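Local coordinates for methyltransferase FkbM (Methylobacillus flagellatus KT, PDB 2PY6), which probably transfers methyl groups to a substrate not yet identified, at residues 139-143 / 144-148; 175-178 / 179-183; 36-39 / 40-44. All coordinates share one frame; numbering follows the deposited sequence.

Contact 1. Residues 139-143 / 144-148; sequences PHLNF and EQAVR
Asn142 and Gln145 form a capping box at the point where strand 140-142, one of the two edge strands, within this chain, of a mixed, mostly parallel sheet, turns directly into helix 143-149. The two hydrogen bonds of the box run in opposite directions. Gln145 N donates to Asn142 OD1 at 2.9 Å, almost straight and nearly end-on to the side-chain carbonyl, while Asn142 N donates to Gln145 OE1 at 3.0 Å, reaching a lone pair in the amide plane. Asparagine suits the N-cap because its short side chain can fold back over the first turn: with chi1 at 67°, CG sits between the backbone N and the carbonyl carbon, which turns OD1 to the N-H of Gln145. Glutamine is long enough to return the bond, and the two amide planes lie 33° apart. Their remaining nitrogens are used elsewhere, Asn142 ND2 on Cys200 O and Gln145 NE2 on Gly37 O.

Backbone bonds then start the helix, with Ala146 N on Asn142 O at 2.8 Å and Val147 N on Phe143 O at 2.9 Å.

Among the apolar groups, Leu141 lays CD2 against Gln145 CB at 3.5 Å and brings CD1 over the backbone at Ala146 CA, where a methyl side chain lets the leucine come close. Leu141 also packs on Val42.

Charge is handled outside the turn. The carboxylate of Glu144 is held by salt bridges to Arg121 and Arg401, and Arg148 pairs with Asp162, so these ionic groups are matched in a largely buried place.

The ring of Phe143, edge-to-face with Phe63, meets Val147 obliquely, with CE2 3.5 Å from the methyl CG2.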
ATOM      1  N   PRO A 139     -18.837 -24.795  16.542  1.00 32.42           N
ATOM      2  CA  PRO A 139     -17.663 -25.668  16.748  1.00 31.72           C
ATOM      3  C   PRO A 139     -16.536 -25.282  15.783  1.00 30.63           C
ATOM      4  O   PRO A 139     -16.779 -25.100  14.573  1.00 30.65           O
ATOM      5  CB  PRO A 139     -18.211 -27.072  16.458  1.00 28.87           C
ATOM      6  CG  PRO A 139     -19.642 -26.959  16.647  1.00 27.03           C
ATOM      7  CD  PRO A 139     -20.030 -25.591  16.184  1.00 30.85           C
ATOM      8  N   HIS A 140     -15.342 -25.064  16.337  1.00 31.36           N
ATOM      9  CA  HIS A 140     -14.207 -24.587  15.555  1.00 29.94           C
ATOM     10  C   HIS A 140     -12.884 -25.235  15.935  1.00 30.54           C
ATOM     11  O   HIS A 140     -12.722 -25.716  17.062  1.00 30.77           O
ATOM     12  CB  HIS A 140     -14.124 -23.036  15.591  1.00 29.89           C
ATOM     13  CG  HIS A 140     -13.958 -22.454  16.951  1.00 27.46           C
ATOM     14  ND1 HIS A 140     -14.942 -22.509  17.912  1.00 25.79           N
ATOM     15  CD2 HIS A 140     -12.921 -21.785  17.508  1.00 26.14           C
ATOM     16  CE1 HIS A 140     -14.510 -21.913  19.007  1.00 31.69           C
ATOM     17  NE2 HIS A 140     -13.286 -21.464  18.785  1.00 29.37           N
ATOM     18  N   LEU A 141     -11.955 -25.207  14.970  1.00 32.08           N
ATOM     19  CA  LEU A 141     -10.644 -25.844  15.058  1.00 33.19           C
ATOM     20  C   LEU A 141      -9.593 -25.034  14.360  1.00 27.85           C
ATOM     21  O   LEU A 141      -9.879 -24.397  13.374  1.00 29.89           O
ATOM     22  CB  LEU A 141     -10.619 -27.144  14.245  1.00 34.92           C
ATOM     23  CG  LEU A 141     -11.504 -28.305  14.561  1.00 42.67           C
ATOM     24  CD1 LEU A 141     -11.572 -29.214  13.356  1.00 52.29           C
ATOM     25  CD2 LEU A 141     -10.990 -29.028  15.783  1.00 51.66           C
ATOM     26  N   ASN A 142      -8.368 -25.119  14.847  1.00 28.47           N
ATOM     27  CA  ASN A 142      -7.217 -24.557  14.136  1.00 32.76           C
ATOM     28  C   ASN A 142      -6.683 -25.695  13.212  1.00 32.53           C
ATOM     29  O   ASN A 142      -7.189 -26.856  13.266  1.00 29.21           O
ATOM     30  CB  ASN A 142      -6.160 -24.005  15.086  1.00 32.81           C
ATOM     31  CG  ASN A 142      -5.479 -25.062  15.911  1.00 28.64           C
ATOM     32  OD1 ASN A 142      -5.297 -26.199  15.486  1.00 32.26           O
ATOM     33  ND2 ASN A 142      -5.062 -24.673  17.094  1.00 30.38           N
ATOM     34  N   PHE A 143      -5.698 -25.384  12.380  1.00 30.32           N
ATOM     35  CA  PHE A 143      -5.205 -26.350  11.415  1.00 30.48           C
ATOM     36  C   PHE A 143      -4.636 -27.653  12.021  1.00 31.45           C
ATOM     37  O   PHE A 143      -4.951 -28.744  11.544  1.00 29.40           O
ATOM     38  CB  PHE A 143      -4.209 -25.716  10.466  1.00 34.37           C
ATOM     39  CG  PHE A 143      -3.806 -26.622   9.363  1.00 32.78           C
ATOM     40  CD1 PHE A 143      -4.593 -26.738   8.227  1.00 33.82           C
ATOM     41  CD2 PHE A 143      -2.663 -27.396   9.472  1.00 39.16           C
ATOM     42  CE1 PHE A 143      -4.232 -27.593   7.225  1.00 36.02           C
ATOM     43  CE2 PHE A 143      -2.306 -28.252   8.470  1.00 41.54           C
ATOM     44  CZ  PHE A 143      -3.092 -28.358   7.346  1.00 35.46           C
ATOM     45  N   GLU A 144      -3.862 -27.549  13.089  1.00 30.69           N
ATOM     46  CA  GLU A 144      -3.271 -28.748  13.697  1.00 35.15           C
ATOM     47  C   GLU A 144      -4.360 -29.630  14.256  1.00 32.73           C
ATOM     48  O   GLU A 144      -4.267 -30.858  14.147  1.00 30.78           O
ATOM     49  CB  GLU A 144      -2.278 -28.407  14.805  1.00 34.90           C
ATOM     50  CG  GLU A 144      -0.916 -27.995  14.332  1.00 40.02           C
ATOM     51  CD  GLU A 144      -0.858 -26.653  13.619  1.00 43.06           C
ATOM     52  OE1 GLU A 144      -1.702 -25.780  13.923  1.00 33.85           O
ATOM     53  OE2 GLU A 144       0.061 -26.485  12.774  1.00 42.60           O
ATOM     54  N   GLN A 145      -5.381 -28.994  14.859  1.00 32.54           N
ATOM     55  CA  GLN A 145      -6.569 -29.696  15.365  1.00 31.38           C
ATOM     56  C   GLN A 145      -7.347 -30.350  14.233  1.00 30.63           C
ATOM     57  O   GLN A 145      -7.819 -31.479  14.380  1.00 29.58           O
ATOM     58  CB  GLN A 145      -7.478 -28.759  16.155  1.00 32.51           C
ATOM     59  CG  GLN A 145      -6.844 -28.231  17.481  1.00 32.80           C
ATOM     60  CD  GLN A 145      -7.722 -27.202  18.190  1.00 34.17           C
ATOM     61  OE1 GLN A 145      -8.346 -26.355  17.552  1.00 29.32           O
ATOM     62  NE2 GLN A 145      -7.760 -27.266  19.507  1.00 35.02           N
ATOM     63  N   ALA A 146      -7.482 -29.649  13.104  1.00 26.17           N
ATOM     64  CA  ALA A 146      -8.132 -30.233  11.932  1.00 27.68           C
ATOM     65  C   ALA A 146      -7.402 -31.515  11.485  1.00 29.17           C
ATOM     66  O   ALA A 146      -8.041 -32.544  11.242  1.00 28.60           O
ATOM     67  CB  ALA A 146      -8.149 -29.245  10.771  1.00 27.09           C
ATOM     68  N   VAL A 147      -6.070 -31.435  11.348  1.00 28.86           N
ATOM     69  CA  VAL A 147      -5.256 -32.590  10.918  1.00 29.05           C
ATOM     70  C   VAL A 147      -5.502 -33.809  11.822  1.00 28.74           C
ATOM     71  O   VAL A 147      -5.701 -34.903  11.334  1.00 27.10           O
ATOM     72  CB  VAL A 147      -3.770 -32.248  10.828  1.00 31.12           C
ATOM     73  CG1 VAL A 147      -2.916 -33.500  10.597  1.00 28.44           C
ATOM     74  CG2 VAL A 147      -3.531 -31.241   9.708  1.00 32.65           C
ATOM     75  N   ARG A 148      -5.551 -33.589  13.135  1.00 30.28           N
ATOM     76  CA  ARG A 148      -5.763 -34.654  14.081  1.00 29.80           C
ATOM     77  C   ARG A 148      -7.195 -35.153  14.126  1.00 29.72           C
ATOM     78  O   ARG A 148      -7.423 -36.353  14.192  1.00 31.31           O
ATOM     79  CB  ARG A 148      -5.321 -34.203  15.482  1.00 31.42           C
ATOM     80  CG  ARG A 148      -5.499 -35.291  16.585  1.00 30.67           C
ATOM     81  CD  ARG A 148      -4.904 -34.795  17.903  1.00 25.40           C
ATOM     82  NE  ARG A 148      -3.452 -34.738  17.839  1.00 28.37           N
ATOM     83  CZ  ARG A 148      -2.687 -34.246  18.807  1.00 30.99           C
ATOM     84  NH1 ARG A 148      -3.237 -33.813  19.925  1.00 26.42           N
ATOM     85  NH2 ARG A 148      -1.364 -34.241  18.679  1.00 28.86           N
TER

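Contact 2. Residues 175-178 / 179-183; sequences QTLA and QRLAD
Gln175 and Gln179 are joined by a regular backbone bond of the last turn of helix 171-180, Gln179 N to Gln175 O at 3.2 Å. The Gln179 side chain runs back along the helix from there: CG lies anti to its own carbonyl carbon (chi1 -59°), which brings that methylene to 3.2 Å from Gln175 O and carries the amide toward Thr176. A long polar residue suits this exposed side, since its aliphatic part can lie on the backbone while its end meets solvent.

At Thr176, water 1 joins OG1, at 2.7 Å, to Gln179 OE1, to which it donates. The hydroxyl also bonds Pro172 O, one turn earlier. Thr176 O takes a weak bond from Arg180 N.

Leu177 marks the change in the helix. Its O accepts a 2.9 Å bond from Arg180 N, which stands well above the carbonyl plane, and a weak one from Leu181 N. The bond from Arg180 N, three residues on, is the shorter, consistent with a tightening of the last turn before Leu181 leaves helical angles. The leucine side chains meet loosely, CD1 of Leu177 lying 4.5 Å from CD2 of Leu181.

Ala178 has a weak bond from Leu181 N to its O; water 2 lies 2.8 Å from that same Ala178 O and also reaches Leu181 O across the helix end.

Alanine is small enough for helix 184-199 to approach, with Leu190 and Tyr191 on its methyl. Leu177 and Leu181 also touch Leu190, and Leu177 reaches Leu376 and Thr380 of helix 375-386. Arg180 bonds Tyr390 O and, with Leu181, lies on Ile392 of strand 392-396.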
ATOM      1  N   GLN A 175      13.092 -36.320  27.856  1.00 29.35           N
ATOM      2  CA  GLN A 175      13.427 -35.970  29.236  1.00 34.03           C
ATOM      3  C   GLN A 175      14.944 -35.907  29.421  1.00 31.76           C
ATOM      4  O   GLN A 175      15.455 -35.055  30.154  1.00 33.13           O
ATOM      5  CB  GLN A 175      12.812 -36.977  30.207  1.00 34.75           C
ATOM      6  CG  GLN A 175      11.303 -36.969  30.174  1.00 41.71           C
ATOM      7  CD  GLN A 175      10.706 -37.904  31.192  1.00 42.48           C
ATOM      8  OE1 GLN A 175      10.880 -39.132  31.123  1.00 48.74           O
ATOM      9  NE2 GLN A 175       9.978 -37.334  32.147  1.00 49.55           N
ATOM     10  N   THR A 176      15.647 -36.829  28.761  1.00 31.83           N
ATOM     11  CA  THR A 176      17.110 -36.843  28.744  1.00 31.66           C
ATOM     12  C   THR A 176      17.669 -35.588  28.045  1.00 30.59           C
ATOM     13  O   THR A 176      18.615 -35.001  28.538  1.00 32.47           O
ATOM     14  CB  THR A 176      17.681 -38.147  28.129  1.00 31.36           C
ATOM     15  OG1 THR A 176      17.271 -39.258  28.921  1.00 25.92           O
ATOM     16  CG2 THR A 176      19.186 -38.117  28.084  1.00 35.87           C
ATOM     17  N   LEU A 177      17.098 -35.181  26.912  1.00 29.38           N
ATOM     18  CA  LEU A 177      17.498 -33.918  26.289  1.00 28.85           C
ATOM     19  C   LEU A 177      17.286 -32.733  27.258  1.00 29.85           C
ATOM     20  O   LEU A 177      18.167 -31.902  27.416  1.00 25.80           O
ATOM     21  CB  LEU A 177      16.731 -33.682  24.995  1.00 28.82           C
ATOM     22  CG  LEU A 177      17.036 -32.427  24.180  1.00 31.12           C
ATOM     23  CD1 LEU A 177      18.522 -32.316  23.885  1.00 34.22           C
ATOM     24  CD2 LEU A 177      16.241 -32.434  22.875  1.00 31.35           C
ATOM     25  N   ALA A 178      16.118 -32.659  27.900  1.00 28.20           N
ATOM     26  CA  ALA A 178      15.823 -31.578  28.850  1.00 28.48           C
ATOM     27  C   ALA A 178      16.926 -31.417  29.920  1.00 29.50           C
ATOM     28  O   ALA A 178      17.345 -30.294  30.255  1.00 27.44           O
ATOM     29  CB  ALA A 178      14.489 -31.847  29.517  1.00 26.25           C
ATOM     30  N   GLN A 179      17.377 -32.556  30.461  1.00 30.80           N
ATOM     31  CA  GLN A 179      18.426 -32.602  31.481  1.00 34.05           C
ATOM     32  C   GLN A 179      19.789 -32.151  30.939  1.00 31.06           C
ATOM     33  O   GLN A 179      20.620 -31.686  31.693  1.00 33.20           O
ATOM     34  CB  GLN A 179      18.562 -34.030  32.068  1.00 32.69           C
ATOM     35  CG  GLN A 179      17.300 -34.594  32.722  1.00 42.62           C
ATOM     36  CD  GLN A 179      17.351 -36.131  32.860  1.00 45.36           C
ATOM     37  OE1 GLN A 179      18.434 -36.745  32.800  1.00 60.74           O
ATOM     38  NE2 GLN A 179      16.180 -36.750  33.042  1.00 59.30           N
ATOM     39  N   ARG A 180      20.015 -32.287  29.638  1.00 34.02           N
ATOM     40  CA  ARG A 180      21.299 -31.927  29.013  1.00 34.54           C
ATOM     41  C   ARG A 180      21.424 -30.427  28.641  1.00 34.48           C
ATOM     42  O   ARG A 180      22.523 -29.923  28.421  1.00 33.70           O
ATOM     43  CB  ARG A 180      21.501 -32.820  27.771  1.00 35.46           C
ATOM     44  CG  ARG A 180      22.895 -32.800  27.102  1.00 36.11           C
ATOM     45  CD  ARG A 180      24.069 -33.047  28.076  1.00 41.47           C
ATOM     46  NE  ARG A 180      25.388 -33.143  27.417  1.00 38.04           N
ATOM     47  CZ  ARG A 180      26.102 -32.093  26.982  1.00 48.12           C
ATOM     48  NH1 ARG A 180      25.641 -30.843  27.114  1.00 43.19           N
ATOM     49  NH2 ARG A 180      27.296 -32.296  26.415  1.00 37.93           N
ATOM     50  N   LEU A 181      20.293 -29.741  28.536  1.00 29.71           N
ATOM     51  CA  LEU A 181      20.274 -28.340  28.167  1.00 29.06           C
ATOM     52  C   LEU A 181      20.888 -27.512  29.300  1.00 29.60           C
ATOM     53  O   LEU A 181      20.627 -27.764  30.494  1.00 27.30           O
ATOM     54  CB  LEU A 181      18.843 -27.913  27.815  1.00 24.78           C
ATOM     55  CG  LEU A 181      18.205 -28.559  26.573  1.00 27.58           C
ATOM     56  CD1 LEU A 181      16.706 -28.260  26.432  1.00 34.52           C
ATOM     57  CD2 LEU A 181      18.915 -28.101  25.292  1.00 30.71           C
ATOM     58  N   ALA A 182      21.717 -26.530  28.929  1.00 32.04           N
ATOM     59  CA  ALA A 182      22.486 -25.748  29.925  1.00 32.70           C
ATOM     60  C   ALA A 182      21.713 -24.695  30.749  1.00 33.02           C
ATOM     61  O   ALA A 182      22.148 -24.315  31.832  1.00 34.23           O
ATOM     62  CB  ALA A 182      23.663 -25.094  29.242  1.00 33.43           C
ATOM     63  N   ASP A 183      20.577 -24.236  30.252  1.00 31.34           N
ATOM     64  CA  ASP A 183      19.853 -23.152  30.903  1.00 29.99           C
ATOM     65  C   ASP A 183      18.353 -23.466  30.999  1.00 30.44           C
ATOM     66  O   ASP A 183      17.802 -24.236  30.200  1.00 32.71           O
ATOM     67  CB  ASP A 183      20.129 -21.827  30.149  1.00 28.83           C
ATOM     68  CG  ASP A 183      19.544 -21.810  28.744  1.00 33.23           C
ATOM     69  OD1 ASP A 183      19.968 -22.622  27.875  1.00 32.37           O
ATOM     70  OD2 ASP A 183      18.649 -20.975  28.518  1.00 27.36           O
TER
HETATM   71  O   HOH W   1      18.549 -39.217  31.318  1.00 48.62           O
HETATM   72  O   HOH W   2      18.683 -28.868  32.259  1.00 26.88           O

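Contact 3. Residues 36-39 / 40-44; sequences FGIP and ANVRE
Pro39 takes the N-cap position of helix 40-49, and its carbonyl oxygen receives two backbone N-H groups, a weak bond from Val42 N and a straighter one from Arg43 N at 3.0 Å, the latter in the carbonyl plane. Proline fits here because its ring holds phi near -60°, which suits the residue before the helix, while a psi of 134° keeps it out of the helical spiral.

The proline ring rests against two side chains of the first turn. Its CB is 3.5 Å from Asn41 OD1, where a chi1 of 58° swings the amide back over the cap, and 4.2 Å from the methyl CG2 of Val42. Ile38 and Val42 meet through CG2 and CG1, and both also pack on Leu141. This is a loop-to-helix entry in which an apolar cluster of Ile38, Pro39 and Val42 lies beside strand 140-142 and helix 143-149, joining the chain's N-terminal part to the edge of the sheet.

Arg43 runs back toward the loop, crossing Ile38 obliquely. Its CG touches Ile38 CG2 at 3.7 Å, and CD lies 3.4 Å from Ile38 O. The bend at chi3 turns the guanidinium toward water 3, which sits at its edge in plane, accepts from NH1 at 2.7 Å and donates to Ile38 O at 2.6 Å. NH1 also forms a salt bridge with Asp33. An alanine at Arg43 would remove the water bridge and would probably leave the Asp33 carboxylate without its cationic mate and Ile38 CG2 less covered.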
ATOM      1  N   PHE A  36      -7.385 -36.463  21.686  1.00 27.75           N
ATOM      2  CA  PHE A  36      -6.897 -35.569  22.711  1.00 26.85           C
ATOM      3  C   PHE A  36      -6.571 -34.251  22.070  1.00 27.61           C
ATOM      4  O   PHE A  36      -5.944 -34.207  21.006  1.00 27.70           O
ATOM      5  CB  PHE A  36      -5.621 -36.081  23.378  1.00 25.81           C
ATOM      6  CG  PHE A  36      -4.986 -35.042  24.317  1.00 30.42           C
ATOM      7  CD1 PHE A  36      -5.584 -34.724  25.545  1.00 27.32           C
ATOM      8  CD2 PHE A  36      -3.818 -34.396  23.975  1.00 28.43           C
ATOM      9  CE1 PHE A  36      -5.032 -33.800  26.395  1.00 26.56           C
ATOM     10  CE2 PHE A  36      -3.252 -33.491  24.816  1.00 27.43           C
ATOM     11  CZ  PHE A  36      -3.858 -33.171  26.040  1.00 27.52           C
ATOM     12  N   GLY A  37      -6.986 -33.167  22.687  1.00 30.28           N
ATOM     13  CA  GLY A  37      -6.677 -31.854  22.115  1.00 30.14           C
ATOM     14  C   GLY A  37      -7.720 -31.329  21.127  1.00 33.49           C
ATOM     15  O   GLY A  37      -7.597 -30.177  20.645  1.00 34.50           O
ATOM     16  N   ILE A  38      -8.724 -32.151  20.797  1.00 31.44           N
ATOM     17  CA  ILE A  38      -9.779 -31.729  19.901  1.00 31.40           C
ATOM     18  C   ILE A  38     -10.968 -31.205  20.751  1.00 31.64           C
ATOM     19  O   ILE A  38     -11.375 -31.846  21.699  1.00 30.80           O
ATOM     20  CB  ILE A  38     -10.213 -32.875  18.956  1.00 32.99           C
ATOM     21  CG1 ILE A  38      -8.989 -33.425  18.204  1.00 31.81           C
ATOM     22  CG2 ILE A  38     -11.305 -32.409  17.992  1.00 29.09           C
ATOM     23  CD1 ILE A  38      -8.168 -32.359  17.442  1.00 34.89           C
ATOM     24  N   PRO A  39     -11.492 -30.004  20.433  1.00 31.43           N
ATOM     25  CA  PRO A  39     -12.636 -29.487  21.211  1.00 32.29           C
ATOM     26  C   PRO A  39     -13.823 -30.441  21.234  1.00 28.48           C
ATOM     27  O   PRO A  39     -14.183 -30.989  20.202  1.00 28.35           O
ATOM     28  CB  PRO A  39     -12.994 -28.186  20.497  1.00 30.93           C
ATOM     29  CG  PRO A  39     -11.751 -27.799  19.781  1.00 32.00           C
ATOM     30  CD  PRO A  39     -11.083 -29.067  19.379  1.00 31.66           C
ATOM     31  N   ALA A  40     -14.390 -30.642  22.423  1.00 30.88           N
ATOM     32  CA  ALA A  40     -15.493 -31.582  22.652  1.00 30.75           C
ATOM     33  C   ALA A  40     -16.661 -31.434  21.678  1.00 29.42           C
ATOM     34  O   ALA A  40     -17.212 -32.423  21.226  1.00 29.69           O
ATOM     35  CB  ALA A  40     -16.019 -31.418  24.094  1.00 33.25           C
ATOM     36  N   ASN A  41     -17.042 -30.197  21.370  1.00 30.16           N
ATOM     37  CA  ASN A  41     -18.177 -29.956  20.491  1.00 27.87           C
ATOM     38  C   ASN A  41     -17.895 -30.405  19.061  1.00 28.07           C
ATOM     39  O   ASN A  41     -18.817 -30.857  18.355  1.00 27.38           O
ATOM     40  CB  ASN A  41     -18.665 -28.496  20.570  1.00 29.08           C
ATOM     41  CG  ASN A  41     -17.594 -27.466  20.211  1.00 26.57           C
ATOM     42  OD1 ASN A  41     -16.399 -27.774  20.068  1.00 32.69           O
ATOM     43  ND2 ASN A  41     -18.031 -26.208  20.083  1.00 18.91           N
ATOM     44  N   VAL A  42     -16.625 -30.322  18.650  1.00 25.52           N
ATOM     45  CA  VAL A  42     -16.231 -30.819  17.334  1.00 25.19           C
ATOM     46  C   VAL A  42     -16.190 -32.339  17.354  1.00 23.21           C
ATOM     47  O   VAL A  42     -16.629 -32.979  16.392  1.00 21.03           O
ATOM     48  CB  VAL A  42     -14.872 -30.294  16.910  1.00 26.77           C
ATOM     49  CG1 VAL A  42     -14.448 -30.935  15.581  1.00 29.58           C
ATOM     50  CG2 VAL A  42     -14.891 -28.766  16.814  1.00 30.18           C
ATOM     51  N   ARG A  43     -15.630 -32.923  18.420  1.00 22.87           N
ATOM     52  CA  ARG A  43     -15.582 -34.385  18.516  1.00 25.83           C
ATOM     53  C   ARG A  43     -16.963 -34.991  18.402  1.00 28.44           C
ATOM     54  O   ARG A  43     -17.131 -36.022  17.746  1.00 30.64           O
ATOM     55  CB  ARG A  43     -14.979 -34.841  19.839  1.00 23.34           C
ATOM     56  CG  ARG A  43     -13.539 -34.500  19.985  1.00 24.51           C
ATOM     57  CD  ARG A  43     -12.981 -34.863  21.297  1.00 21.70           C
ATOM     58  NE  ARG A  43     -12.983 -36.296  21.491  1.00 26.50           N
ATOM     59  CZ  ARG A  43     -12.220 -36.930  22.379  1.00 27.45           C
ATOM     60  NH1 ARG A  43     -11.357 -36.276  23.115  1.00 24.91           N
ATOM     61  NH2 ARG A  43     -12.312 -38.245  22.505  1.00 27.65           N
ATOM     62  N   GLU A  44     -17.945 -34.373  19.058  1.00 31.57           N
ATOM     63  CA  GLU A  44     -19.306 -34.912  19.015  1.00 34.30           C
ATOM     64  C   GLU A  44     -19.931 -34.791  17.623  1.00 29.93           C
ATOM     65  O   GLU A  44     -20.688 -35.658  17.229  1.00 28.25           O
ATOM     66  CB  GLU A  44     -20.207 -34.373  20.132  1.00 33.57           C
ATOM     67  CG  GLU A  44     -20.884 -33.036  19.943  1.00 44.65           C
ATOM     68  CD  GLU A  44     -21.917 -32.769  21.048  1.00 45.56           C
ATOM     69  OE1 GLU A  44     -21.609 -33.065  22.236  1.00 61.34           O
ATOM     70  OE2 GLU A  44     -23.032 -32.286  20.725  1.00 61.17           O
TER
HETATM   71  O   HOH W   3     -10.868 -33.650  23.556  1.00 31.07           O

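Contacts 1 and 3 are neighbours, their centres about 9 Å apart, and both are helix starts: Arg148 NH1 of contact 1 bonds Phe36 O of contact 3, and Leu141 of contact 1 packs against Ile38, Pro39 and Val42 of contact 3. Contact 1 is the more buried and uses a reciprocal amide cap; contact 3, partly buried, has a proline carbonyl and a water-bridged arginine instead. Contact 2 stands apart, its nearest atoms about 17 Å from contact 1 and about 16 Å from contact 3, and concerns a helix end. There weak backbone bonds and two waters serve the carbonyls and polar side chains, while leucines and an alanine face the neighbouring helices.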